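Local coordinates for protein DegT/DnrJ/EryC1/StrS aminotransferase (Brucella abortus 2308, PDB 4QGR) that probably acts as a pyridoxal-phosphate-dependent aminotransferase of the DegT/DnrJ/EryC1/StrS family, transferring amino groups with the aid of its bound cofactor, at residues E276-V281 with K369-I374; W295-I300 with I353-M358. All coordinates share one frame; numbering follows the deposited sequence.

Contact 1. Residues E276-V281 with K369-I374; sequences EALKDV and KIIGVI
Leu278 lays its forked end against Ile374, and the two side chains cross at about a right angle. Methyl CD2 of Leu278 does most of the touching, 3.7 Å from Ile374 CG2, while Leu278 CD1 reaches Ile374 CD1 at 4.1 Å. In Ile374 the branch CG2 stands opposite the backbone N and CG1 lies beside that N (chi1 -64°), which offers both arms to the leucine. Ile371, one turn earlier, meets Ala277 instead: Ile371 CD1 comes within 3.6 Å of Ala277 CB and Ile371 CG2 within 3.9 Å, a single methyl held by both branches. Ile371 CG1 also lies 4.3 Å from Leu278 CG. The contact is thus helix-to-helix packing in this member of the DegT/DnrJ/EryC1/StrS aminotransferase family, where the C-terminal part of helix 247-278 packs on helix 364-377 through residues spaced three apart, Ile371 and Ile374. No hydrogen bond joins the two segments. A backbone hydrogen bond from Val281 N to Leu278 O, 3.0 Å, closes a turn that brings Val281 CG2 to 4.3 Å from Ile374 CG2. Beyond the apolar patch, Arg375 forms a salt bridge with Asp280, and Leu308 and Leu312 of helix 305-314 also touch Ile374.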
loop_
_atom_site.group_PDB
_atom_site.type_symbol
_atom_site.label_atom_id
_atom_site.label_comp_id
_atom_site.label_asym_id
_atom_site.label_seq_id
_atom_site.Cartn_x
_atom_site.Cartn_y
_atom_site.Cartn_z
ATOM N N GLU A 276 -18.160 -5.367 -35.096
ATOM C CA GLU A 276 -18.870 -5.491 -36.375
ATOM C C GLU A 276 -17.924 -5.322 -37.562
ATOM O O GLU A 276 -18.081 -5.979 -38.572
ATOM C CB GLU A 276 -20.055 -4.509 -36.449
ATOM C CG GLU A 276 -21.165 -4.897 -35.469
ATOM C CD GLU A 276 -21.681 -6.334 -35.679
ATOM O OE1 GLU A 276 -21.942 -6.727 -36.850
ATOM O OE2 GLU A 276 -21.816 -7.090 -34.681
ATOM N N ALA A 277 -16.894 -4.489 -37.421
ATOM C CA ALA A 277 -16.017 -4.203 -38.551
ATOM C C ALA A 277 -14.920 -5.248 -38.701
ATOM O O ALA A 277 -14.373 -5.414 -39.799
ATOM C CB ALA A 277 -15.409 -2.816 -38.401
ATOM N N LEU A 278 -14.580 -5.939 -37.609
ATOM C CA LEU A 278 -13.401 -6.824 -37.597
ATOM C C LEU A 278 -13.690 -8.315 -37.554
ATOM O O LEU A 278 -12.783 -9.123 -37.742
ATOM C CB LEU A 278 -12.495 -6.455 -36.401
ATOM C CG LEU A 278 -11.799 -5.091 -36.524
ATOM C CD1 LEU A 278 -11.134 -4.723 -35.212
ATOM C CD2 LEU A 278 -10.795 -5.086 -37.665
ATOM N N LYS A 279 -14.938 -8.689 -37.288
ATOM C CA LYS A 279 -15.272 -10.067 -37.010
ATOM C C LYS A 279 -14.928 -11.066 -38.122
ATOM O O LYS A 279 -14.736 -12.253 -37.838
ATOM C CB LYS A 279 -16.763 -10.200 -36.663
ATOM C CG LYS A 279 -17.705 -9.850 -37.774
ATOM C CD LYS A 279 -19.131 -9.851 -37.243
ATOM C CE LYS A 279 -20.089 -9.309 -38.293
ATOM N NZ LYS A 279 -21.477 -9.290 -37.746
ATOM N N ASP A 280 -14.842 -10.599 -39.354
ATOM C CA ASP A 280 -14.496 -11.482 -40.464
ATOM C C ASP A 280 -13.007 -11.671 -40.735
ATOM O O ASP A 280 -12.649 -12.513 -41.560
ATOM C CB ASP A 280 -15.178 -11.002 -41.751
ATOM C CG ASP A 280 -14.743 -9.620 -42.174
ATOM O OD1 ASP A 280 -14.534 -8.695 -41.329
ATOM O OD2 ASP A 280 -14.609 -9.421 -43.380
ATOM N N VAL A 281 -12.138 -10.879 -40.102
ATOM C CA VAL A 281 -10.695 -11.011 -40.298
ATOM C C VAL A 281 -9.932 -11.410 -39.017
ATOM O O VAL A 281 -8.823 -11.917 -39.107
ATOM C CB VAL A 281 -10.056 -9.727 -40.872
ATOM C CG1 VAL A 281 -10.479 -9.503 -42.312
ATOM C CG2 VAL A 281 -10.373 -8.499 -40.018
ATOM N N LYS A 369 -9.093 4.205 -38.900
ATOM C CA LYS A 369 -7.729 3.986 -39.321
ATOM C C LYS A 369 -7.252 2.638 -38.793
ATOM O O LYS A 369 -6.627 1.832 -39.527
ATOM C CB LYS A 369 -6.832 5.105 -38.806
ATOM C CG LYS A 369 -5.414 5.018 -39.328
ATOM C CD LYS A 369 -4.450 5.857 -38.505
ATOM C CE LYS A 369 -3.139 6.009 -39.268
ATOM N NZ LYS A 369 -2.070 6.628 -38.419
ATOM N N ILE A 370 -7.583 2.378 -37.527
ATOM C CA ILE A 370 -7.185 1.124 -36.898
ATOM C C ILE A 370 -7.849 -0.028 -37.641
ATOM O O ILE A 370 -7.195 -0.981 -38.029
ATOM C CB ILE A 370 -7.548 1.109 -35.391
ATOM C CG1 ILE A 370 -6.745 2.163 -34.607
ATOM C CG2 ILE A 370 -7.302 -0.256 -34.790
ATOM C CD1 ILE A 370 -7.353 2.560 -33.291
ATOM N N ILE A 371 -9.155 0.064 -37.844
ATOM C CA ILE A 371 -9.876 -0.969 -38.597
ATOM C C ILE A 371 -9.221 -1.198 -39.961
ATOM O O ILE A 371 -9.055 -2.327 -40.392
ATOM C CB ILE A 371 -11.385 -0.624 -38.725
ATOM C CG1 ILE A 371 -12.073 -0.907 -37.405
ATOM C CG2 ILE A 371 -12.071 -1.408 -39.839
ATOM C CD1 ILE A 371 -13.356 -0.131 -37.207
ATOM N N GLY A 372 -8.861 -0.124 -40.625
ATOM C CA GLY A 372 -8.317 -0.208 -41.972
ATOM C C GLY A 372 -7.002 -0.972 -41.997
ATOM O O GLY A 372 -6.734 -1.739 -42.900
ATOM N N VAL A 373 -6.162 -0.738 -41.007
ATOM C CA VAL A 373 -4.853 -1.354 -41.018
ATOM C C VAL A 373 -4.999 -2.839 -40.759
ATOM O O VAL A 373 -4.321 -3.658 -41.410
ATOM C CB VAL A 373 -3.906 -0.687 -39.986
ATOM C CG1 VAL A 373 -2.595 -1.455 -39.881
ATOM C CG2 VAL A 373 -3.637 0.752 -40.364
ATOM N N ILE A 374 -5.898 -3.200 -39.833
ATOM C CA ILE A 374 -6.097 -4.595 -39.489
ATOM C C ILE A 374 -6.679 -5.366 -40.699
ATOM O O ILE A 374 -6.188 -6.443 -41.051
ATOM C CB ILE A 374 -6.992 -4.750 -38.237
ATOM C CG1 ILE A 374 -6.296 -4.126 -37.021
ATOM C CG2 ILE A 374 -7.314 -6.225 -37.966
ATOM C CD1 ILE A 374 -7.139 -4.039 -35.774
#

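Contact 2. Residues W295-I300 with I353-M358; sequences WAQYSI and ILSLPM
Ile300 and Leu354 form the regular end of a short antiparallel ladder, a hydrogen-bonded pair in which Ile300 N donates to Leu354 O and Leu354 N to Ile300 O, both at 2.9 Å. The first bond is nearly straight (165° at the hydrogen); in the second the donor is tilted 26° from the carbonyl plane. Next along, Ser299 and Ser355 make a non-hydrogen-bonded pair with CA atoms 4.2 Å apart, and Ser299 OG and Ser355 OG share a hydrogen bond of 2.7 Å, in which either could be the donor. Leu356 N adds a bond to Tyr298 O.

On the face that carries Tyr298, Ile300, Leu354 and Leu356, packing is tight. Tyr298 and Leu356 run side by side, with Leu356 CD1 at the ring edge, 3.8 Å from Tyr298 CD1. Met358, bent at chi2 and chi3, curls its CE methyl back to 3.6 Å from Tyr298 CB, while Met358 SD makes an oblique Met-aromatic contact, 5.4 Å from the centroid of the five-membered ring of Trp295.

Elsewhere water bridges the backbones. One water accepts from Tyr298 N and donates to Leu356 O and Gln297 OE1; another lies between Ala296 O and Met358 O. The Gln297 side chain is about 8 Å from the bound PLP and about 6 Å from that of Lys199, the predicted attachment site.

The tyrosine hydroxyl bonds Asn275, and its ring stacks on Tyr274; helix 247-278 thus borders the antiparallel two-stranded pair, helix 305-314 packs on Ile300 and Leu354, and helix 364-377 meets Leu356 and Pro357.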
loop_
_atom_site.group_PDB
_atom_site.type_symbol
_atom_site.label_atom_id
_atom_site.label_comp_id
_atom_site.label_asym_id
_atom_site.label_seq_id
_atom_site.Cartn_x
_atom_site.Cartn_y
_atom_site.Cartn_z
ATOM N N TRP A 295 -14.694 -2.934 -20.648
ATOM C CA TRP A 295 -13.667 -2.746 -21.710
ATOM C C TRP A 295 -12.401 -2.117 -21.172
ATOM O O TRP A 295 -11.855 -1.200 -21.775
ATOM C CB TRP A 295 -14.216 -1.930 -22.881
ATOM C CG TRP A 295 -15.374 -2.668 -23.556
ATOM C CD1 TRP A 295 -16.689 -2.336 -23.513
ATOM C CD2 TRP A 295 -15.280 -3.860 -24.302
ATOM N NE1 TRP A 295 -17.436 -3.251 -24.209
ATOM C CE2 TRP A 295 -16.579 -4.204 -24.706
ATOM C CE3 TRP A 295 -14.209 -4.656 -24.730
ATOM C CZ2 TRP A 295 -16.847 -5.320 -25.480
ATOM C CZ3 TRP A 295 -14.498 -5.810 -25.482
ATOM C CH2 TRP A 295 -15.789 -6.112 -25.860
ATOM N N ALA A 296 -11.889 -2.636 -20.065
ATOM C CA ALA A 296 -10.567 -2.258 -19.635
ATOM C C ALA A 296 -9.567 -2.454 -20.752
ATOM O O ALA A 296 -8.617 -1.676 -20.893
ATOM C CB ALA A 296 -10.181 -3.059 -18.426
ATOM N N GLN A 297 -9.760 -3.515 -21.542
ATOM C CA GLN A 297 -9.012 -3.735 -22.777
ATOM C C GLN A 297 -9.976 -4.275 -23.835
ATOM O O GLN A 297 -10.971 -4.966 -23.500
ATOM C CB GLN A 297 -7.878 -4.785 -22.611
ATOM C CG GLN A 297 -6.926 -4.462 -21.465
ATOM C CD GLN A 297 -6.069 -3.250 -21.669
ATOM O OE1 GLN A 297 -5.903 -2.789 -22.796
ATOM N NE2 GLN A 297 -5.456 -2.747 -20.559
ATOM N N TYR A 298 -9.632 -4.030 -25.096
ATOM C CA TYR A 298 -10.371 -4.543 -26.250
ATOM C C TYR A 298 -9.420 -5.537 -26.906
ATOM O O TYR A 298 -8.435 -5.148 -27.536
ATOM C CB TYR A 298 -10.781 -3.442 -27.209
ATOM C CG TYR A 298 -11.535 -4.031 -28.397
ATOM C CD1 TYR A 298 -10.842 -4.490 -29.524
ATOM C CD2 TYR A 298 -12.881 -4.263 -28.329
ATOM C CE1 TYR A 298 -11.526 -5.095 -30.599
ATOM C CE2 TYR A 298 -13.569 -4.879 -29.394
ATOM C CZ TYR A 298 -12.872 -5.312 -30.505
ATOM O OH TYR A 298 -13.530 -5.911 -31.573
ATOM N N SER A 299 -9.667 -6.824 -26.663
ATOM C CA SER A 299 -8.728 -7.872 -26.990
ATOM C C SER A 299 -9.244 -8.795 -28.097
ATOM O O SER A 299 -10.299 -9.444 -27.932
ATOM C CB SER A 299 -8.414 -8.682 -25.744
ATOM O OG SER A 299 -7.763 -7.879 -24.740
ATOM N N ILE A 300 -8.448 -8.893 -29.158
ATOM C CA ILE A 300 -8.725 -9.713 -30.337
ATOM C C ILE A 300 -7.726 -10.861 -30.394
ATOM O O ILE A 300 -6.751 -10.862 -29.655
ATOM C CB ILE A 300 -8.633 -8.911 -31.647
ATOM C CG1 ILE A 300 -7.222 -8.348 -31.836
ATOM C CG2 ILE A 300 -9.690 -7.829 -31.609
ATOM C CD1 ILE A 300 -6.840 -7.971 -33.228
ATOM N N ILE A 353 -3.183 -13.378 -29.014
ATOM C CA ILE A 353 -4.005 -12.269 -28.482
ATOM C C ILE A 353 -3.333 -10.907 -28.669
ATOM O O ILE A 353 -2.098 -10.797 -28.680
ATOM C CB ILE A 353 -4.343 -12.524 -27.004
ATOM C CG1 ILE A 353 -5.612 -11.768 -26.588
ATOM C CG2 ILE A 353 -3.134 -12.274 -26.102
ATOM C CD1 ILE A 353 -6.174 -12.238 -25.263
ATOM N N LEU A 354 -4.145 -9.865 -28.804
ATOM C CA LEU A 354 -3.650 -8.491 -28.887
ATOM C C LEU A 354 -4.723 -7.517 -28.455
ATOM O O LEU A 354 -5.881 -7.704 -28.798
ATOM C CB LEU A 354 -3.225 -8.198 -30.323
ATOM C CG LEU A 354 -2.532 -6.833 -30.539
ATOM C CD1 LEU A 354 -1.226 -6.733 -29.761
ATOM C CD2 LEU A 354 -2.301 -6.580 -32.021
ATOM N N SER A 355 -4.354 -6.531 -27.637
ATOM C CA SER A 355 -5.284 -5.502 -27.218
ATOM C C SER A 355 -5.085 -4.196 -27.998
ATOM O O SER A 355 -3.965 -3.790 -28.264
ATOM C CB SER A 355 -5.208 -5.266 -25.710
ATOM O OG SER A 355 -5.419 -6.499 -25.013
ATOM N N LEU A 356 -6.189 -3.605 -28.443
ATOM C CA LEU A 356 -6.188 -2.418 -29.336
ATOM C C LEU A 356 -6.531 -1.160 -28.526
ATOM O O LEU A 356 -7.102 -1.258 -27.443
ATOM C CB LEU A 356 -7.260 -2.592 -30.421
ATOM C CG LEU A 356 -7.193 -3.889 -31.214
ATOM C CD1 LEU A 356 -8.270 -3.900 -32.302
ATOM C CD2 LEU A 356 -5.796 -4.012 -31.843
ATOM N N PRO A 357 -6.214 0.032 -29.045
ATOM C CA PRO A 357 -6.608 1.234 -28.353
ATOM C C PRO A 357 -8.087 1.205 -27.963
ATOM O O PRO A 357 -8.940 0.846 -28.753
ATOM C CB PRO A 357 -6.329 2.335 -29.371
ATOM C CG PRO A 357 -5.170 1.780 -30.181
ATOM C CD PRO A 357 -5.496 0.321 -30.307
ATOM N N MET A 358 -8.371 1.511 -26.718
ATOM C CA MET A 358 -9.718 1.391 -26.206
ATOM C C MET A 358 -9.863 2.350 -25.051
ATOM O O MET A 358 -9.216 2.194 -24.047
ATOM C CB MET A 358 -9.992 -0.009 -25.719
ATOM C CG MET A 358 -11.329 -0.132 -24.961
ATOM S SD MET A 358 -12.840 0.550 -25.737
ATOM C CE MET A 358 -12.920 -0.579 -27.034
HETATM O O HOH W 1 -9.502 0.969 -21.540
HETATM O O HOH W 2 -7.307 -2.409 -25.040
#

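Following the chain from the N terminus, 276-281 comes first, at the C-terminal part of helix 247-278, then 295-300, then 353-358, and finally 369-374 on helix 364-377. Contact 2 closes an inner loop of 52 residues, which includes helix 305-314; contact 1 closes a wider one of 87 residues around it, so the two nest without crossing. Their centres are 13 Å apart, and they share a hydrophobic boundary: Ile374 CD1 lies 3.7 Å from Leu356 CD1, and Ile370 CD1 lies 3.9 Å from Pro357 CG. Together they tie the two-stranded sheet to helices 247-278 and 364-377, with Gln297 of contact 2 approaching the cofactor pocket.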